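PDB 3N9T: PnpC from Pseudomonas putida, which probably cleaves the aromatic ring of hydroxyquinol with dioxygen, as an iron(III)-dependent intradiol dioxygenase. Local coordinates for residues 40-43 and 44-48; 89-92 and 93-96; 204-208 and 209-213; 244-248 and 249-253. All coordinates share one frame; numbering follows the deposited sequence.

In the fold
Four chain turns illustrate how helix ends and loops tie an intradiol dioxygenase together. Interactions 1 and 3 end helices that border bound phospholipid: the Phe42 side chain lies about 4 Å from one, and Ala208 touches one; their nearest atoms are about 11 Å apart. Interactions 3 and 4 meet directly, His212 NE2 lying 2.7 Å from Ser245 OG in a probable hydrogen bond. Interaction 4 comes closer to the metal, Val248 standing about 8 Å from the iron, against about 14 Å for Asp89 of interaction 2. Interactions 1 and 2 have centres 30 Å apart within one chain, yet meet across the dimer, where Glu47 pairs with Arg94 of the second subunit.

Interaction 1: 40-43 and 44-48; sequences HDFV and SEVEL
Val43 O accepts Leu48 N at 3.2 Å, and Glu47 takes positive phi as the C-prime residue, a Schellman motif that ends helix 26-46. Its companion bond, Glu47 N to Ser44 O, is weak at 3.4 Å. Upstream the helix is regular, with Ser44 N, Glu45 N and Val46 N bonded to the carbonyl oxygens of His40, Asp41 and Phe42. The side chains then close over this last turn. A chi1 of 157° sets the Phe42 ring beside its own carbonyl carbon and carries it on toward the following turn, where CE1 of Phe42 meets Val46 CG2 at 4.0 Å. The same methyl comes within 3.4 Å of Phe42 O, wedged between ring and backbone. Past the turn, Leu48 folds back and its CB rests 4.0 Å from Val43 CG1, while its CD1 approaches Phe42 CZ more loosely. Cutting Val46 down to an alanine would probably leave CE1 of Phe42 without its neighbour and the ring freer to turn. That ring also touches bound phospholipid, and both it and Val46 pack on Ser34 of the second subunit. Glu45 OE1 bonds to the same Ser34, and Glu47 OE2 forms a salt bridge with Arg94 of that subunit. The chemistry is thus divided: apolar groups meet within the turn, the carbonyls of His40, Asp41, Phe42 and Val43 are answered by backbone N-H groups, and the carboxylates of Glu45 and Glu47 bond across the dimer interface.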
loop_
_atom_site.group_PDB
_atom_site.type_symbol
_atom_site.label_atom_id
_atom_site.label_comp_id
_atom_site.label_asym_id
_atom_site.label_seq_id
_atom_site.Cartn_x
_atom_site.Cartn_y
_atom_site.Cartn_z
ATOM N N HIS A 40 9.378 6.630 1.718
ATOM C CA HIS A 40 10.231 7.111 2.781
ATOM C C HIS A 40 10.143 8.644 2.927
ATOM O O HIS A 40 10.153 9.114 4.046
ATOM C CB HIS A 40 11.718 6.740 2.558
ATOM C CG HIS A 40 12.037 5.316 2.912
ATOM N ND1 HIS A 40 13.062 4.982 3.775
ATOM C CD2 HIS A 40 11.439 4.149 2.569
ATOM C CE1 HIS A 40 13.115 3.665 3.901
ATOM N NE2 HIS A 40 12.138 3.142 3.182
ATOM N N ASP A 41 10.016 9.385 1.818
ATOM C CA ASP A 41 9.820 10.840 1.929
ATOM C C ASP A 41 8.485 11.187 2.616
ATOM O O ASP A 41 8.386 12.135 3.386
ATOM C CB ASP A 41 9.888 11.511 0.569
ATOM C CG ASP A 41 11.359 11.673 0.062
ATOM O OD1 ASP A 41 12.319 11.462 0.843
ATOM O OD2 ASP A 41 11.513 12.005 -1.122
ATOM N N PHE A 42 7.446 10.451 2.283
ATOM C CA PHE A 42 6.192 10.590 3.006
ATOM C C PHE A 42 6.319 10.360 4.533
ATOM O O PHE A 42 5.861 11.194 5.385
ATOM C CB PHE A 42 5.162 9.642 2.385
ATOM C CG PHE A 42 4.061 9.271 3.323
ATOM C CD1 PHE A 42 3.123 10.253 3.753
ATOM C CD2 PHE A 42 3.929 7.963 3.765
ATOM C CE1 PHE A 42 2.113 9.899 4.619
ATOM C CE2 PHE A 42 2.946 7.630 4.667
ATOM C CZ PHE A 42 2.012 8.594 5.061
ATOM N N VAL A 43 6.881 9.221 4.892
ATOM C CA VAL A 43 7.033 8.882 6.320
ATOM C C VAL A 43 7.875 9.991 7.043
ATOM O O VAL A 43 7.555 10.417 8.137
ATOM C CB VAL A 43 7.687 7.516 6.460
ATOM C CG1 VAL A 43 8.118 7.235 7.900
ATOM C CG2 VAL A 43 6.712 6.412 6.018
ATOM N N SER A 44 8.936 10.424 6.409
ATOM C CA SER A 44 9.809 11.482 6.954
ATOM C C SER A 44 9.101 12.829 7.061
ATOM O O SER A 44 9.285 13.528 8.060
ATOM C CB SER A 44 11.003 11.658 6.031
ATOM O OG SER A 44 11.854 10.592 6.318
ATOM N N GLU A 45 8.373 13.217 5.989
ATOM C CA GLU A 45 7.626 14.481 5.949
ATOM C C GLU A 45 6.681 14.624 7.130
ATOM O O GLU A 45 6.647 15.658 7.818
ATOM C CB GLU A 45 6.775 14.598 4.656
ATOM C CG GLU A 45 6.021 15.930 4.608
ATOM C CD GLU A 45 5.501 16.284 3.233
ATOM O OE1 GLU A 45 4.474 15.764 2.805
ATOM O OE2 GLU A 45 6.143 17.108 2.573
ATOM N N VAL A 46 5.864 13.609 7.343
ATOM C CA VAL A 46 4.851 13.690 8.373
ATOM C C VAL A 46 5.354 13.227 9.775
ATOM O O VAL A 46 4.626 13.389 10.770
ATOM C CB VAL A 46 3.497 12.894 8.005
ATOM C CG1 VAL A 46 2.886 13.412 6.703
ATOM C CG2 VAL A 46 3.736 11.354 7.973
ATOM N N GLU A 47 6.530 12.579 9.803
ATOM C CA GLU A 47 7.126 12.005 11.038
ATOM C C GLU A 47 6.167 11.025 11.633
ATOM O O GLU A 47 5.700 11.167 12.763
ATOM C CB GLU A 47 7.551 13.138 11.987
ATOM C CG GLU A 47 8.629 13.953 11.271
ATOM C CD GLU A 47 9.372 14.943 12.152
ATOM O OE1 GLU A 47 8.814 15.401 13.133
ATOM O OE2 GLU A 47 10.519 15.256 11.842
ATOM N N LEU A 48 5.783 10.045 10.808
ATOM C CA LEU A 48 4.821 9.031 11.198
ATOM C C LEU A 48 5.180 8.379 12.552
ATOM O O LEU A 48 6.353 7.987 12.770
ATOM C CB LEU A 48 4.801 7.912 10.090
ATOM C CG LEU A 48 3.519 7.085 9.974
ATOM C CD1 LEU A 48 2.441 7.995 9.386
ATOM C CD2 LEU A 48 3.755 5.913 9.010
#

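Interaction 2: 89-92 and 93-96; sequences DAIN and HRQS
His93 N donates to Ala90 O at 3.0 Å, closing a type I turn over Ile91 and Asn92 at the end of helix 84-91, where the chain leaves the helix for a long loop. His93 holds CG anti to its carbonyl carbon (chi1 -60°), and this brings the imidazole back beside the helix. There CD2 of His93 faces Asp89 OD1 at 3.0 Å, with carboxylate and ring planes 36° apart; the contact is through carbon, and NE2 bonds instead to Glu50 of the second subunit. Asn92 O lies over a face of the imidazole, 3.2 Å from CG of His93. The other carboxylate oxygen, Asp89 OD2, is taken by Thr102. An alanine in place of His93 would probably leave Glu50 of the second subunit without this partner and strip the CD2 contact from Asp89 OD1. Arg94 goes the other way. Its extended chain runs beside the helix end, CG lying 3.4 Å from Ala90 O, and Ile91 CG2 sits over the centre of the guanidinium, 4.2 Å above its plane, while NE forms a salt bridge with Glu9 of the second subunit. One water completes the junction, donating to Ile91 O and accepting from Arg94 N, each at 3.0 Å.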
loop_
_atom_site.group_PDB
_atom_site.type_symbol
_atom_site.label_atom_id
_atom_site.label_comp_id
_atom_site.label_asym_id
_atom_site.label_seq_id
_atom_site.Cartn_x
_atom_site.Cartn_y
_atom_site.Cartn_z
ATOM N N ASP A 89 -5.287 6.255 -15.662
ATOM C CA ASP A 89 -6.018 6.245 -16.929
ATOM C C ASP A 89 -5.567 7.478 -17.765
ATOM O O ASP A 89 -5.334 7.377 -18.970
ATOM C CB ASP A 89 -7.527 6.400 -16.661
ATOM C CG ASP A 89 -8.294 6.606 -17.990
ATOM O OD1 ASP A 89 -8.297 5.641 -18.778
ATOM O OD2 ASP A 89 -8.796 7.708 -18.245
ATOM N N ALA A 90 -5.412 8.642 -17.120
ATOM C CA ALA A 90 -5.030 9.859 -17.905
ATOM C C ALA A 90 -3.648 9.714 -18.494
ATOM O O ALA A 90 -3.416 10.011 -19.688
ATOM C CB ALA A 90 -5.104 11.163 -16.975
ATOM N N ILE A 91 -2.725 9.202 -17.672
ATOM C CA ILE A 91 -1.312 9.063 -18.095
ATOM C C ILE A 91 -1.176 8.182 -19.310
ATOM O O ILE A 91 -0.343 8.435 -20.161
ATOM C CB ILE A 91 -0.423 8.512 -16.975
ATOM C CG1 ILE A 91 -0.346 9.538 -15.851
ATOM C CG2 ILE A 91 0.966 8.011 -17.492
ATOM C CD1 ILE A 91 0.431 8.961 -14.629
ATOM N N ASN A 92 -1.984 7.150 -19.363
ATOM C CA ASN A 92 -1.962 6.239 -20.450
ATOM C C ASN A 92 -2.901 6.594 -21.635
ATOM O O ASN A 92 -3.057 5.789 -22.569
ATOM C CB ASN A 92 -2.224 4.859 -19.896
ATOM C CG ASN A 92 -1.050 4.409 -18.981
ATOM O OD1 ASN A 92 0.042 4.146 -19.469
ATOM N ND2 ASN A 92 -1.249 4.447 -17.668
ATOM N N HIS A 93 -3.555 7.741 -21.578
ATOM C CA HIS A 93 -4.469 8.130 -22.682
ATOM C C HIS A 93 -4.299 9.608 -22.948
ATOM O O HIS A 93 -5.252 10.412 -22.878
ATOM C CB HIS A 93 -5.916 7.790 -22.346
ATOM C CG HIS A 93 -6.161 6.328 -22.100
ATOM N ND1 HIS A 93 -6.462 5.433 -23.118
ATOM C CD2 HIS A 93 -6.208 5.615 -20.947
ATOM C CE1 HIS A 93 -6.644 4.226 -22.606
ATOM N NE2 HIS A 93 -6.496 4.307 -21.290
ATOM N N ARG A 94 -3.052 10.011 -23.155
ATOM C CA ARG A 94 -2.801 11.441 -23.281
ATOM C C ARG A 94 -3.199 11.845 -24.696
ATOM O O ARG A 94 -3.001 11.039 -25.605
ATOM C CB ARG A 94 -1.336 11.766 -22.981
ATOM C CG ARG A 94 -1.011 11.587 -21.516
ATOM C CD ARG A 94 0.541 11.541 -21.296
ATOM N NE ARG A 94 0.828 11.965 -19.925
ATOM C CZ ARG A 94 1.989 11.747 -19.320
ATOM N NH1 ARG A 94 2.964 11.152 -19.974
ATOM N NH2 ARG A 94 2.160 12.147 -18.077
ATOM N N GLN A 95 -3.815 13.032 -24.842
ATOM C CA GLN A 95 -4.400 13.491 -26.134
ATOM C C GLN A 95 -4.146 14.989 -26.338
ATOM O O GLN A 95 -4.235 15.769 -25.382
ATOM C CB GLN A 95 -5.920 13.255 -26.159
ATOM C CG GLN A 95 -6.394 11.779 -26.008
ATOM C CD GLN A 95 -7.882 11.646 -25.633
ATOM O OE1 GLN A 95 -8.468 12.516 -24.966
ATOM N NE2 GLN A 95 -8.479 10.551 -26.043
ATOM N N SER A 96 -3.818 15.390 -27.570
ATOM C CA SER A 96 -3.569 16.815 -27.888
ATOM C C SER A 96 -4.682 17.377 -28.770
ATOM O O SER A 96 -4.728 18.587 -29.037
ATOM C CB SER A 96 -2.211 17.018 -28.563
ATOM O OG SER A 96 -1.976 15.976 -29.487
HETATM O O HOH W 1 -0.599 8.239 -23.125
#

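Interaction 3: 204-208 and 209-213; sequences EMLDA and ANRHA. With HGX (1-heptadecanoyl-2-tridecanoyl-3-glycerol-phosphonyl choline), chain B.
Leu206 lays its CD2 methyl over the centre of the Arg211 guanidinium, 3.4 Å above the plane, close enough that NE and CZ of Arg211 are its nearest neighbours there. The arginine reaches this position because its chain bends at chi3 (58°), folding the flat group back toward the helix instead of letting it run on outward. The backbone supplies the frame for this overlap. Arg211 N donates to Leu206 O at 2.9 Å in a nearly straight bond of 166°, and Asn210, with positive phi, turns the chain: a Schellman motif ending helix 201-209. Asn210 N bonds to Asp207 O at 3.1 Å, and Ala209 N goes to Met205 O at 2.9 Å. Leu206 therefore contributes twice, its carbonyl receiving the returning chain and its side chain cushioning the arginine. Its second methyl, CD1, packs 4.2 Å from Ala213 CB and so joins the helix to the end of the loop, just before strand 214-224. The charged end of Arg211 is engaged beyond the turn, with NH1 bonded to Thr81 O and the guanidinium in a cation-pi contact with Phe20 of the second subunit. Elsewhere on the helix, Ala208 CB meets the phospholipid at 3.7 Å from O3P, the ester oxygen between glycerol and phosphorus, a plain van der Waals approach at the headgroup end. The whole turn links helix 201-209, whose Met205 packs on Leu78 and Thr81 of helix 74-81, to strand 214-224.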
loop_
_atom_site.group_PDB
_atom_site.type_symbol
_atom_site.label_atom_id
_atom_site.label_comp_id
_atom_site.label_asym_id
_atom_site.label_seq_id
_atom_site.Cartn_x
_atom_site.Cartn_y
_atom_site.Cartn_z
ATOM N N GLU A 204 -14.286 3.353 5.974
ATOM C CA GLU A 204 -13.700 3.936 7.190
ATOM C C GLU A 204 -12.857 5.126 6.910
ATOM O O GLU A 204 -12.935 6.138 7.628
ATOM C CB GLU A 204 -12.799 2.952 7.916
ATOM C CG GLU A 204 -13.527 1.898 8.692
ATOM C CD GLU A 204 -12.533 0.835 9.215
ATOM O OE1 GLU A 204 -11.307 1.157 9.406
ATOM O OE2 GLU A 204 -12.975 -0.314 9.384
ATOM N N MET A 205 -11.999 5.011 5.890
ATOM C CA MET A 205 -11.206 6.132 5.465
ATOM C C MET A 205 -12.091 7.336 5.029
ATOM O O MET A 205 -11.832 8.478 5.424
ATOM C CB MET A 205 -10.291 5.688 4.294
ATOM C CG MET A 205 -9.429 6.875 3.686
ATOM S SD MET A 205 -8.680 6.285 2.142
ATOM C CE MET A 205 -10.130 6.608 1.047
ATOM N N LEU A 206 -13.106 7.094 4.187
ATOM C CA LEU A 206 -14.039 8.155 3.785
ATOM C C LEU A 206 -14.756 8.764 5.011
ATOM O O LEU A 206 -14.915 9.954 5.087
ATOM C CB LEU A 206 -15.089 7.647 2.759
ATOM C CG LEU A 206 -14.476 7.110 1.426
ATOM C CD1 LEU A 206 -15.548 6.605 0.595
ATOM C CD2 LEU A 206 -13.776 8.180 0.690
ATOM N N ASP A 207 -15.168 7.944 5.961
ATOM C CA ASP A 207 -15.740 8.499 7.182
ATOM C C ASP A 207 -14.813 9.426 7.993
ATOM O O ASP A 207 -15.163 10.571 8.329
ATOM C CB ASP A 207 -16.322 7.389 8.052
ATOM C CG ASP A 207 -17.157 7.980 9.198
ATOM O OD1 ASP A 207 -18.193 8.623 8.931
ATOM O OD2 ASP A 207 -16.725 7.873 10.333
ATOM N N ALA A 208 -13.585 8.975 8.217
ATOM C CA ALA A 208 -12.569 9.785 8.851
ATOM C C ALA A 208 -12.280 11.055 8.072
ATOM O O ALA A 208 -11.998 12.107 8.666
ATOM C CB ALA A 208 -11.292 8.979 9.029
ATOM N N ALA A 209 -12.393 10.999 6.735
ATOM C CA ALA A 209 -12.108 12.184 5.920
ATOM C C ALA A 209 -13.253 13.196 5.842
ATOM O O ALA A 209 -13.109 14.269 5.260
ATOM C CB ALA A 209 -11.751 11.718 4.451
ATOM N N ASN A 210 -14.390 12.779 6.350
ATOM C CA ASN A 210 -15.714 13.467 6.194
ATOM C C ASN A 210 -16.025 13.548 4.684
ATOM O O ASN A 210 -16.525 14.576 4.175
ATOM C CB ASN A 210 -15.632 14.860 6.847
ATOM C CG ASN A 210 -16.952 15.621 6.827
ATOM O OD1 ASN A 210 -18.033 15.054 7.121
ATOM N ND2 ASN A 210 -16.882 16.921 6.434
ATOM N N ARG A 211 -15.732 12.456 3.948
ATOM C CA ARG A 211 -16.014 12.425 2.503
ATOM C C ARG A 211 -17.258 11.626 2.335
ATOM O O ARG A 211 -17.427 10.623 2.999
ATOM C CB ARG A 211 -14.874 11.718 1.738
ATOM C CG ARG A 211 -13.717 12.685 1.480
ATOM C CD ARG A 211 -12.493 11.994 0.851
ATOM N NE ARG A 211 -12.922 11.383 -0.401
ATOM C CZ ARG A 211 -12.145 10.686 -1.186
ATOM N NH1 ARG A 211 -10.869 10.519 -0.837
ATOM N NH2 ARG A 211 -12.659 10.120 -2.287
ATOM N N HIS A 212 -18.089 12.018 1.403
ATOM C CA HIS A 212 -19.239 11.197 1.071
ATOM C C HIS A 212 -18.819 10.039 0.088
ATOM O O HIS A 212 -17.713 10.065 -0.458
ATOM C CB HIS A 212 -20.348 12.105 0.493
ATOM C CG HIS A 212 -20.067 12.616 -0.890
ATOM N ND1 HIS A 212 -19.882 11.776 -1.964
ATOM C CD2 HIS A 212 -19.958 13.879 -1.375
ATOM C CE1 HIS A 212 -19.639 12.497 -3.045
ATOM N NE2 HIS A 212 -19.703 13.775 -2.720
ATOM N N ALA A 213 -19.686 9.056 -0.106
ATOM C CA ALA A 213 -19.390 7.928 -0.970
ATOM C C ALA A 213 -20.136 7.971 -2.311
ATOM O O ALA A 213 -20.298 6.919 -2.948
ATOM C CB ALA A 213 -19.672 6.589 -0.200
HETATM O O11 HGX B . -5.136 9.020 12.471
HETATM C C11 HGX B . -5.081 7.843 12.297
HETATM C C12 HGX B . -3.793 7.257 11.817
HETATM C C13 HGX B . -3.777 7.207 10.309
HETATM C C14 HGX B . -2.550 6.400 9.983
HETATM C C15 HGX B . -2.355 6.298 8.522
HETATM C C16 HGX B . -0.996 5.726 8.271
HETATM C C17 HGX B . -0.933 5.261 6.838
HETATM C C18 HGX B . 0.533 5.114 6.480
HETATM C C19 HGX B . 0.750 3.928 5.566
HETATM C C20 HGX B . 2.123 3.353 5.920
HETATM C C21 HGX B . 2.058 2.307 7.037
HETATM C C22 HGX B . 2.859 1.024 6.796
HETATM C C23 HGX B . 3.505 0.904 5.412
HETATM O O3 HGX B . -6.250 7.047 12.564
HETATM C C3 HGX B . -7.512 7.648 12.844
HETATM C C2 HGX B . -8.527 7.451 11.727
HETATM C C1 HGX B . -9.862 7.864 12.277
HETATM O O3P HGX B . -9.828 9.278 12.374
HETATM O O2 HGX B . -8.677 6.091 11.327
HETATM C C31 HGX B . -8.463 5.838 9.896
HETATM O O31 HGX B . -9.368 5.441 9.203
HETATM C C32 HGX B . -7.182 5.945 9.168
HETATM C C33 HGX B . -7.516 5.384 7.781
HETATM C C34 HGX B . -6.249 4.830 7.187
HETATM C C35 HGX B . -6.007 5.258 5.762
HETATM C C36 HGX B . -4.788 4.544 5.297
HETATM C C37 HGX B . -4.864 4.482 3.783
HETATM C C38 HGX B . -3.517 3.986 3.345
HETATM C C39 HGX B . -3.607 3.330 1.983
HETATM C C40 HGX B . -2.547 3.841 1.020
HETATM C C42 HGX B . -1.244 3.039 1.059
HETATM C C43 HGX B . -0.921 2.306 -0.257
HETATM C C44 HGX B . -1.510 2.954 -1.514
HETATM C C45 HGX B . -2.354 1.931 -2.269
HETATM C C46 HGX B . -3.499 2.542 -3.100
HETATM C C47 HGX B . -3.404 2.074 -4.547
HETATM C C48 HGX B . -4.003 0.683 -4.554
HETATM O O1 HGX B . -11.566 9.046 14.163
HETATM P P1 HGX B . -10.409 9.943 13.711
HETATM O O4 HGX B . -9.209 10.159 14.616
HETATM O O5 HGX B . -11.007 11.371 13.189
HETATM C C4 HGX B . -11.704 12.250 14.099
HETATM C C5 HGX B . -13.186 12.429 13.732
HETATM N N1 HGX B . -14.182 11.543 14.405
HETATM C C6 HGX B . -15.445 12.298 14.543
HETATM C C7 HGX B . -13.774 11.072 15.753
HETATM C C8 HGX B . -14.453 10.383 13.534
#

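Interaction 4: 244-248 and 249-253; sequences DSDAV and FGVKG
Asp246 O accepts Phe249 N at 3.0 Å, closing a type I beta turn in the loop between strands 231-237 and 256-262, and the Asp246 side chain adds an Asx turn inside it. A chi1 of -176° sets the carboxylate beside the carbonyl carbon of Asp246 and swings it over the turn it begins. OD1 of Asp246 receives Val248 N at 3.2 Å in a nearly linear bond, and OD2 of the same residue receives Gly250 N at 2.6 Å in a more bent one; both donors come from above the carboxylate plane. OD2 also forms a salt bridge with Arg215, so both oxygens are engaged, which fixes the carboxylate's rotation. The packing here is close. Phe249 adopts a left-handed backbone conformation, and its ring passes over the turn so that carbonyl oxygens lie over a face: Asp246 O is 3.6 Å from CD1 and Ala247 O is 3.8 Å from CE2. Val251 CG2 rests 3.8 Å from Asp246 CB and finishes this compact half, which borders the metal region, the Val248 side chain lying about 8 Å from the iron. The ends of 244-253 are looser: Asp244 and Gly253 are exposed, and Lys252 makes no contact with 244-248, its amine bonding to Thr102 O. Tightness is clearest at Gly250, where a beta carbon would lie only 2.8 Å from Asp246 OD2.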
loop_
_atom_site.group_PDB
_atom_site.type_symbol
_atom_site.label_atom_id
_atom_site.label_comp_id
_atom_site.label_asym_id
_atom_site.label_seq_id
_atom_site.Cartn_x
_atom_site.Cartn_y
_atom_site.Cartn_z
ATOM N N ASP A 244 -19.074 17.934 -8.643
ATOM C CA ASP A 244 -17.831 18.571 -8.204
ATOM C C ASP A 244 -17.196 17.769 -7.086
ATOM O O ASP A 244 -16.193 18.175 -6.571
ATOM C CB ASP A 244 -18.054 20.050 -7.714
ATOM C CG ASP A 244 -18.515 20.980 -8.861
ATOM O OD1 ASP A 244 -17.836 20.987 -9.930
ATOM O OD2 ASP A 244 -19.557 21.698 -8.743
ATOM N N SER A 245 -17.805 16.658 -6.681
ATOM C CA SER A 245 -17.318 15.954 -5.524
ATOM C C SER A 245 -17.377 14.411 -5.737
ATOM O O SER A 245 -17.561 13.675 -4.801
ATOM C CB SER A 245 -18.112 16.433 -4.251
ATOM O OG SER A 245 -19.437 15.947 -4.331
ATOM N N ASP A 246 -17.215 13.965 -7.003
ATOM C CA ASP A 246 -17.204 12.554 -7.357
ATOM C C ASP A 246 -16.234 11.836 -6.452
ATOM O O ASP A 246 -15.023 12.191 -6.416
ATOM C CB ASP A 246 -16.785 12.387 -8.837
ATOM C CG ASP A 246 -16.847 10.907 -9.327
ATOM O OD1 ASP A 246 -17.223 9.972 -8.562
ATOM O OD2 ASP A 246 -16.510 10.667 -10.493
ATOM N N ALA A 247 -16.729 10.824 -5.748
ATOM C CA ALA A 247 -15.902 10.061 -4.810
ATOM C C ALA A 247 -14.656 9.407 -5.455
ATOM O O ALA A 247 -13.688 9.058 -4.747
ATOM C CB ALA A 247 -16.712 9.003 -4.066
ATOM N N VAL A 248 -14.700 9.213 -6.777
ATOM C CA VAL A 248 -13.557 8.551 -7.419
ATOM C C VAL A 248 -12.995 9.445 -8.510
ATOM O O VAL A 248 -12.260 9.000 -9.357
ATOM C CB VAL A 248 -13.918 7.143 -7.945
ATOM C CG1 VAL A 248 -14.530 6.238 -6.840
ATOM C CG2 VAL A 248 -14.945 7.229 -9.110
ATOM N N PHE A 249 -13.368 10.722 -8.455
ATOM C CA PHE A 249 -12.808 11.766 -9.275
ATOM C C PHE A 249 -12.884 11.463 -10.801
ATOM O O PHE A 249 -11.951 11.809 -11.529
ATOM C CB PHE A 249 -11.348 12.019 -8.851
ATOM C CG PHE A 249 -11.133 12.026 -7.365
ATOM C CD1 PHE A 249 -11.528 13.127 -6.615
ATOM C CD2 PHE A 249 -10.566 10.933 -6.718
ATOM C CE1 PHE A 249 -11.373 13.174 -5.265
ATOM C CE2 PHE A 249 -10.412 10.944 -5.324
ATOM C CZ PHE A 249 -10.768 12.098 -4.603
ATOM N N GLY A 250 -13.985 10.843 -11.241
ATOM C CA GLY A 250 -14.214 10.506 -12.655
ATOM C C GLY A 250 -14.592 11.688 -13.579
ATOM O O GLY A 250 -14.437 11.611 -14.803
ATOM N N VAL A 251 -15.142 12.751 -13.002
ATOM C CA VAL A 251 -15.824 13.777 -13.773
ATOM C C VAL A 251 -14.754 14.643 -14.386
ATOM O O VAL A 251 -13.802 15.029 -13.689
ATOM C CB VAL A 251 -16.737 14.705 -12.857
ATOM C CG1 VAL A 251 -17.436 15.860 -13.686
ATOM C CG2 VAL A 251 -17.794 13.888 -12.140
ATOM N N LYS A 252 -14.925 14.937 -15.674
ATOM C CA LYS A 252 -14.208 16.003 -16.362
ATOM C C LYS A 252 -15.223 16.971 -17.007
ATOM O O LYS A 252 -16.295 16.551 -17.396
ATOM C CB LYS A 252 -13.296 15.404 -17.423
ATOM C CG LYS A 252 -12.243 14.434 -16.824
ATOM C CD LYS A 252 -11.424 13.705 -17.938
ATOM C CE LYS A 252 -10.396 12.767 -17.275
ATOM N NZ LYS A 252 -9.567 12.059 -18.301
ATOM N N GLY A 253 -14.899 18.265 -17.067
ATOM C CA GLY A 253 -15.764 19.284 -17.667
ATOM C C GLY A 253 -16.421 18.902 -18.995
ATOM O O GLY A 253 -17.626 19.010 -19.101
#